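Proline iminopeptidase (Streptomyces halstedii, PDB 3WMR) is an amidohydrolase of the alpha/beta hydrolase fold and peptidase family S33 that acts on polyketide substrates, which it meets through a hydrophobic tunnel. Local coordinates at residues D96-T99 and V100-E104; H237-G240 and T241-W245. All coordinates share one frame; numbering follows the deposited sequence.

Contact 1: D96-T99 and V100-E104; sequences DFWT and VQLFE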
loop_
_atom_site.group_PDB
_atom_site.type_symbol
_atom_site.label_atom_id
_atom_site.label_comp_id
_atom_site.label_asym_id
_atom_site.label_seq_id
_atom_site.Cartn_x
_atom_site.Cartn_y
_atom_site.Cartn_z
ATOM N N ASP A 96 14.983 -14.631 -3.939
ATOM C CA ASP A 96 14.220 -15.782 -3.446
ATOM C C ASP A 96 13.868 -15.697 -1.952
ATOM O O ASP A 96 13.093 -16.521 -1.459
ATOM C CB ASP A 96 14.904 -17.124 -3.799
ATOM C CG ASP A 96 16.324 -17.238 -3.273
ATOM O OD1 ASP A 96 16.707 -16.492 -2.350
ATOM O OD2 ASP A 96 17.064 -18.101 -3.786
ATOM N N PHE A 97 14.428 -14.709 -1.250
ATOM C CA PHE A 97 14.071 -14.427 0.145
ATOM C C PHE A 97 12.862 -13.496 0.273
ATOM O O PHE A 97 12.101 -13.606 1.233
ATOM C CB PHE A 97 15.249 -13.797 0.889
ATOM C CG PHE A 97 14.958 -13.470 2.329
ATOM C CD1 PHE A 97 14.601 -12.177 2.704
ATOM C CD2 PHE A 97 15.036 -14.451 3.314
ATOM C CE1 PHE A 97 14.325 -11.872 4.028
ATOM C CE2 PHE A 97 14.769 -14.151 4.639
ATOM C CZ PHE A 97 14.415 -12.858 4.996
ATOM N N TRP A 98 12.706 -12.575 -0.677
ATOM C CA TRP A 98 11.656 -11.568 -0.603
ATOM C C TRP A 98 10.402 -12.070 -1.305
ATOM O O TRP A 98 10.210 -11.863 -2.507
ATOM C CB TRP A 98 12.140 -10.244 -1.199
ATOM C CG TRP A 98 13.311 -9.677 -0.452
ATOM C CD1 TRP A 98 14.595 -9.542 -0.912
ATOM C CD2 TRP A 98 13.321 -9.197 0.897
ATOM N NE1 TRP A 98 15.395 -8.997 0.064
ATOM C CE2 TRP A 98 14.638 -8.772 1.183
ATOM C CE3 TRP A 98 12.343 -9.070 1.887
ATOM C CZ2 TRP A 98 14.999 -8.229 2.419
ATOM C CZ3 TRP A 98 12.707 -8.533 3.120
ATOM C CH2 TRP A 98 14.020 -8.121 3.372
ATOM N N THR A 99 9.548 -12.729 -0.535
ATOM C CA THR A 99 8.370 -13.376 -1.068
ATOM C C THR A 99 7.118 -12.816 -0.420
ATOM O O THR A 99 7.175 -12.200 0.644
ATOM C CB THR A 99 8.406 -14.874 -0.748
ATOM O OG1 THR A 99 8.481 -15.029 0.675
ATOM C CG2 THR A 99 9.624 -15.519 -1.402
ATOM N N VAL A 100 5.993 -13.040 -1.081
ATOM C CA VAL A 100 4.701 -12.726 -0.513
ATOM C C VAL A 100 4.482 -13.524 0.787
ATOM O O VAL A 100 3.948 -12.997 1.754
ATOM C CB VAL A 100 3.564 -13.018 -1.522
ATOM C CG1 VAL A 100 2.205 -12.686 -0.918
ATOM C CG2 VAL A 100 3.797 -12.258 -2.823
ATOM N N GLN A 101 4.889 -14.797 0.808
ATOM C CA GLN A 101 4.716 -15.635 2.001
ATOM C C GLN A 101 5.406 -15.028 3.216
ATOM O O GLN A 101 4.870 -15.041 4.318
ATOM C CB GLN A 101 5.255 -17.054 1.772
ATOM C CG GLN A 101 5.006 -17.977 2.964
ATOM C CD GLN A 101 3.523 -18.164 3.272
ATOM O OE1 GLN A 101 3.072 -17.979 4.416
ATOM N NE2 GLN A 101 2.751 -18.550 2.248
ATOM N N LEU A 102 6.602 -14.495 3.005
ATOM C CA LEU A 102 7.341 -13.822 4.062
ATOM C C LEU A 102 6.489 -12.745 4.738
ATOM O O LEU A 102 6.389 -12.697 5.972
ATOM C CB LEU A 102 8.593 -13.175 3.485
ATOM C CG LEU A 102 9.509 -12.453 4.475
ATOM C CD1 LEU A 102 10.167 -13.474 5.390
ATOM C CD2 LEU A 102 10.545 -11.627 3.727
ATOM N N PHE A 103 5.889 -11.881 3.924
ATOM C CA PHE A 103 5.149 -10.742 4.449
ATOM C C PHE A 103 3.808 -11.139 5.025
ATOM O O PHE A 103 3.331 -10.473 5.943
ATOM C CB PHE A 103 5.001 -9.649 3.382
ATOM C CG PHE A 103 6.302 -9.009 3.036
ATOM C CD1 PHE A 103 6.917 -8.164 3.936
ATOM C CD2 PHE A 103 6.955 -9.311 1.852
ATOM C CE1 PHE A 103 8.142 -7.595 3.654
ATOM C CE2 PHE A 103 8.178 -8.733 1.561
ATOM C CZ PHE A 103 8.775 -7.878 2.468
ATOM N N GLU A 104 3.192 -12.198 4.495
ATOM C CA GLU A 104 1.990 -12.782 5.119
ATOM C C GLU A 104 2.297 -13.291 6.520
ATOM O O GLU A 104 1.516 -13.105 7.445
ATOM C CB GLU A 104 1.479 -13.990 4.341
ATOM C CG GLU A 104 0.861 -13.703 2.994
ATOM C CD GLU A 104 0.383 -14.995 2.359
ATOM O OE1 GLU A 104 -0.546 -15.608 2.914
ATOM O OE2 GLU A 104 0.937 -15.401 1.320
#

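Contact 2: H237-G240 and T241-W245; sequences HVIG and TLRDW. With P4G (1-ethoxy-2-(2-ethoxyethoxy)ethane), chain E.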
loop_
_atom_site.group_PDB
_atom_site.type_symbol
_atom_site.label_atom_id
_atom_site.label_comp_id
_atom_site.label_asym_id
_atom_site.label_seq_id
_atom_site.Cartn_x
_atom_site.Cartn_y
_atom_site.Cartn_z
ATOM N N HIS A 237 7.390 1.528 -13.606
ATOM C CA HIS A 237 8.395 0.651 -14.244
ATOM C C HIS A 237 8.556 -0.582 -13.365
ATOM O O HIS A 237 9.540 -0.734 -12.635
ATOM C CB HIS A 237 9.733 1.381 -14.463
ATOM C CG HIS A 237 10.691 0.670 -15.383
ATOM N ND1 HIS A 237 10.307 0.116 -16.589
ATOM C CD2 HIS A 237 12.028 0.466 -15.289
ATOM C CE1 HIS A 237 11.361 -0.411 -17.191
ATOM N NE2 HIS A 237 12.419 -0.208 -16.424
ATOM N N VAL A 238 7.555 -1.460 -13.436
ATOM C CA VAL A 238 7.525 -2.655 -12.592
ATOM C C VAL A 238 8.268 -3.781 -13.302
ATOM O O VAL A 238 7.708 -4.454 -14.174
ATOM C CB VAL A 238 6.086 -3.104 -12.288
ATOM C CG1 VAL A 238 6.073 -4.425 -11.508
ATOM C CG2 VAL A 238 5.357 -2.036 -11.522
ATOM N N ILE A 239 9.525 -3.968 -12.927
ATOM C CA ILE A 239 10.368 -5.004 -13.506
ATOM C C ILE A 239 10.899 -5.988 -12.457
ATOM O O ILE A 239 11.721 -6.852 -12.769
ATOM C CB ILE A 239 11.562 -4.380 -14.288
ATOM C CG1 ILE A 239 12.465 -3.556 -13.372
ATOM C CG2 ILE A 239 11.058 -3.543 -15.444
ATOM C CD1 ILE A 239 13.768 -3.128 -14.024
ATOM N N GLY A 240 10.443 -5.851 -11.213
ATOM C CA GLY A 240 10.879 -6.709 -10.123
ATOM C C GLY A 240 10.108 -8.014 -10.163
ATOM O O GLY A 240 9.361 -8.261 -11.106
ATOM N N THR A 241 10.286 -8.832 -9.130
ATOM C CA THR A 241 9.716 -10.180 -9.082
ATOM C C THR A 241 8.186 -10.232 -9.002
ATOM O O THR A 241 7.619 -11.279 -9.261
ATOM C CB THR A 241 10.276 -10.991 -7.895
ATOM O OG1 THR A 241 10.029 -10.292 -6.677
ATOM C CG2 THR A 241 11.773 -11.225 -8.052
ATOM N N LEU A 242 7.510 -9.128 -8.680
ATOM C CA LEU A 242 6.038 -9.141 -8.680
ATOM C C LEU A 242 5.405 -8.782 -10.022
ATOM O O LEU A 242 4.190 -8.704 -10.142
ATOM C CB LEU A 242 5.467 -8.256 -7.560
ATOM C CG LEU A 242 5.816 -8.678 -6.122
ATOM C CD1 LEU A 242 5.157 -7.735 -5.132
ATOM C CD2 LEU A 242 5.441 -10.136 -5.805
ATOM N N ARG A 243 6.247 -8.604 -11.027
ATOM C CA ARG A 243 5.838 -8.191 -12.370
ATOM C C ARG A 243 4.629 -8.919 -12.968
ATOM O O ARG A 243 3.777 -8.290 -13.604
ATOM C CB ARG A 243 7.041 -8.369 -13.304
ATOM C CG ARG A 243 6.781 -8.078 -14.757
ATOM C CD ARG A 243 8.080 -8.156 -15.527
ATOM N NE ARG A 243 7.849 -7.936 -16.953
ATOM C CZ ARG A 243 7.768 -6.745 -17.550
ATOM N NH1 ARG A 243 7.909 -5.597 -16.862
ATOM N NH2 ARG A 243 7.555 -6.707 -18.865
ATOM N N ASP A 244 4.570 -10.238 -12.792
ATOM C CA ASP A 244 3.476 -11.035 -13.356
ATOM C C ASP A 244 2.409 -11.393 -12.314
ATOM O O ASP A 244 1.471 -12.135 -12.599
ATOM C CB ASP A 244 4.056 -12.307 -14.009
ATOM C CG ASP A 244 4.844 -11.998 -15.287
ATOM O OD1 ASP A 244 4.272 -11.358 -16.198
ATOM O OD2 ASP A 244 6.033 -12.378 -15.392
ATOM N N TRP A 245 2.530 -10.856 -11.110
ATOM C CA TRP A 245 1.725 -11.349 -10.002
ATOM C C TRP A 245 0.282 -10.815 -9.986
ATOM O O TRP A 245 0.034 -9.618 -10.181
ATOM C CB TRP A 245 2.435 -11.022 -8.698
ATOM C CG TRP A 245 1.785 -11.590 -7.488
ATOM C CD1 TRP A 245 1.468 -12.903 -7.256
ATOM C CD2 TRP A 245 1.399 -10.868 -6.318
ATOM N NE1 TRP A 245 0.898 -13.037 -6.017
ATOM C CE2 TRP A 245 0.838 -11.801 -5.420
ATOM C CE3 TRP A 245 1.469 -9.516 -5.943
ATOM C CZ2 TRP A 245 0.356 -11.433 -4.171
ATOM C CZ3 TRP A 245 0.987 -9.147 -4.700
ATOM C CH2 TRP A 245 0.431 -10.101 -3.829
HETATM C C8 P4G E . 5.263 -13.618 -8.232
HETATM C C7 P4G E . 4.504 -14.836 -7.754
HETATM O O4 P4G E . 4.540 -14.965 -6.323
HETATM C C6 P4G E . 3.896 -16.166 -5.863
HETATM C C5 P4G E . 3.580 -16.127 -4.364
HETATM O O3 P4G E . 2.183 -15.906 -4.154
HETATM C C4 P4G E . 1.674 -16.351 -2.895
HETATM C C3 P4G E . 0.242 -15.839 -2.708
HETATM O O2 P4G E . -0.320 -15.359 -3.946
HETATM C C2 P4G E . -1.680 -15.753 -4.161
HETATM C C1 P4G E . -2.157 -15.234 -5.502
#

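Contact 1: D96-T99 and V100-E104
T99 caps the start of helix 100-113 with its hydroxyl: L102 N donates to T99 OG1 at 3.0 Å, with an N-H...O angle of 156°. OG1 sits between the backbone N and the carbonyl carbon (chi1 58°), which turns it back over the first helical turn, and L102 CB also lies 3.4 Å from it. Within the helix E104 N donates to V100 O, and before it W98 NE1 is held by a hydrogen bond to the backbone O of K93. T99 is thus the N-cap, and the loop that follows strand 76-80 of the alpha/beta hydrolase sheet passes into the helix here.

The side chains otherwise pack largely through apolar atoms. The CD2 methyl of L102 reaches back to the two aromatic residues before the cap, lying 3.6 Å from W98 CE3 and 3.8 Å from F97 CE1. The two rings are themselves in contact, with F97 CD1 over the centre of the indole face. The F103 ring comes obliquely to the same indole, CZ lying 3.8 Å from W98 CE3, while its CD2 is 3.1 Å from T99 O; M230 of helix 225-230 touches both aromatic side chains. Replacing F103 by alanine removes the ring and would probably open a gap beside W98 and M230 and uncover T99 O.

Contact 2: H237-G240 and T241-W245
R243 reaches with an extended side chain to the main chain five residues earlier, where NH1 donates to V238 O across 2.9 Å. This bond spans a type I beta turn, G240 to R243, in the loop between helix 225-230 and strand 258-263 of the alpha/beta hydrolase fold. The turn has its own backbone bond, R243 N to G240 O at 3.1 Å, with the donor well above the carbonyl plane. R243 therefore grips the residues before it twice, once by main chain and once by side chain.

The arginine chain is extended from CG to NE, with CG anti to the backbone N (chi1 176°), and its aliphatic part runs alongside V238 O. That oxygen meets the guanidinium at its edge, close to the plane, but the N-H...O angle of 139° makes the bond rather bent. I239 CG2 approaches NH1 obliquely at 4.0 Å. V238 CG1 packs 3.9 Å from R243 CA, while M155, W158 and L159 of helix 155-166 also touch the valine.

A second type I turn follows, from L242 to W245, with W245 N bonded to L242 O. L242 CD2 then rests 3.7 Å above one face of the W245 indole, toward its rim. O2 of the bound P4G lies at the edge of that indole, in its plane, and accepts a weak hydrogen bond of 3.3 Å from W245 NE1.

Contacts 1 and 2 lie far apart in the chain, yet they meet in space, with centres about 14 Å apart. The join is V100, the first residue of helix 100-113: its CG2 methyl packs 3.8 Å from W245 CZ2 and 4.0 Å from L242 CD2. The capped helix start is thereby set against the L242 to W245 turn. P4G lies beside both, with the V100 side chain about 4 Å from it, while T241 and W245 belong to its pocket together with S246. The predicted nucleophile S126 is about 9 Å from L242, side chain to side chain, and H293, a predicted active-site residue, is about 10 Å from V238.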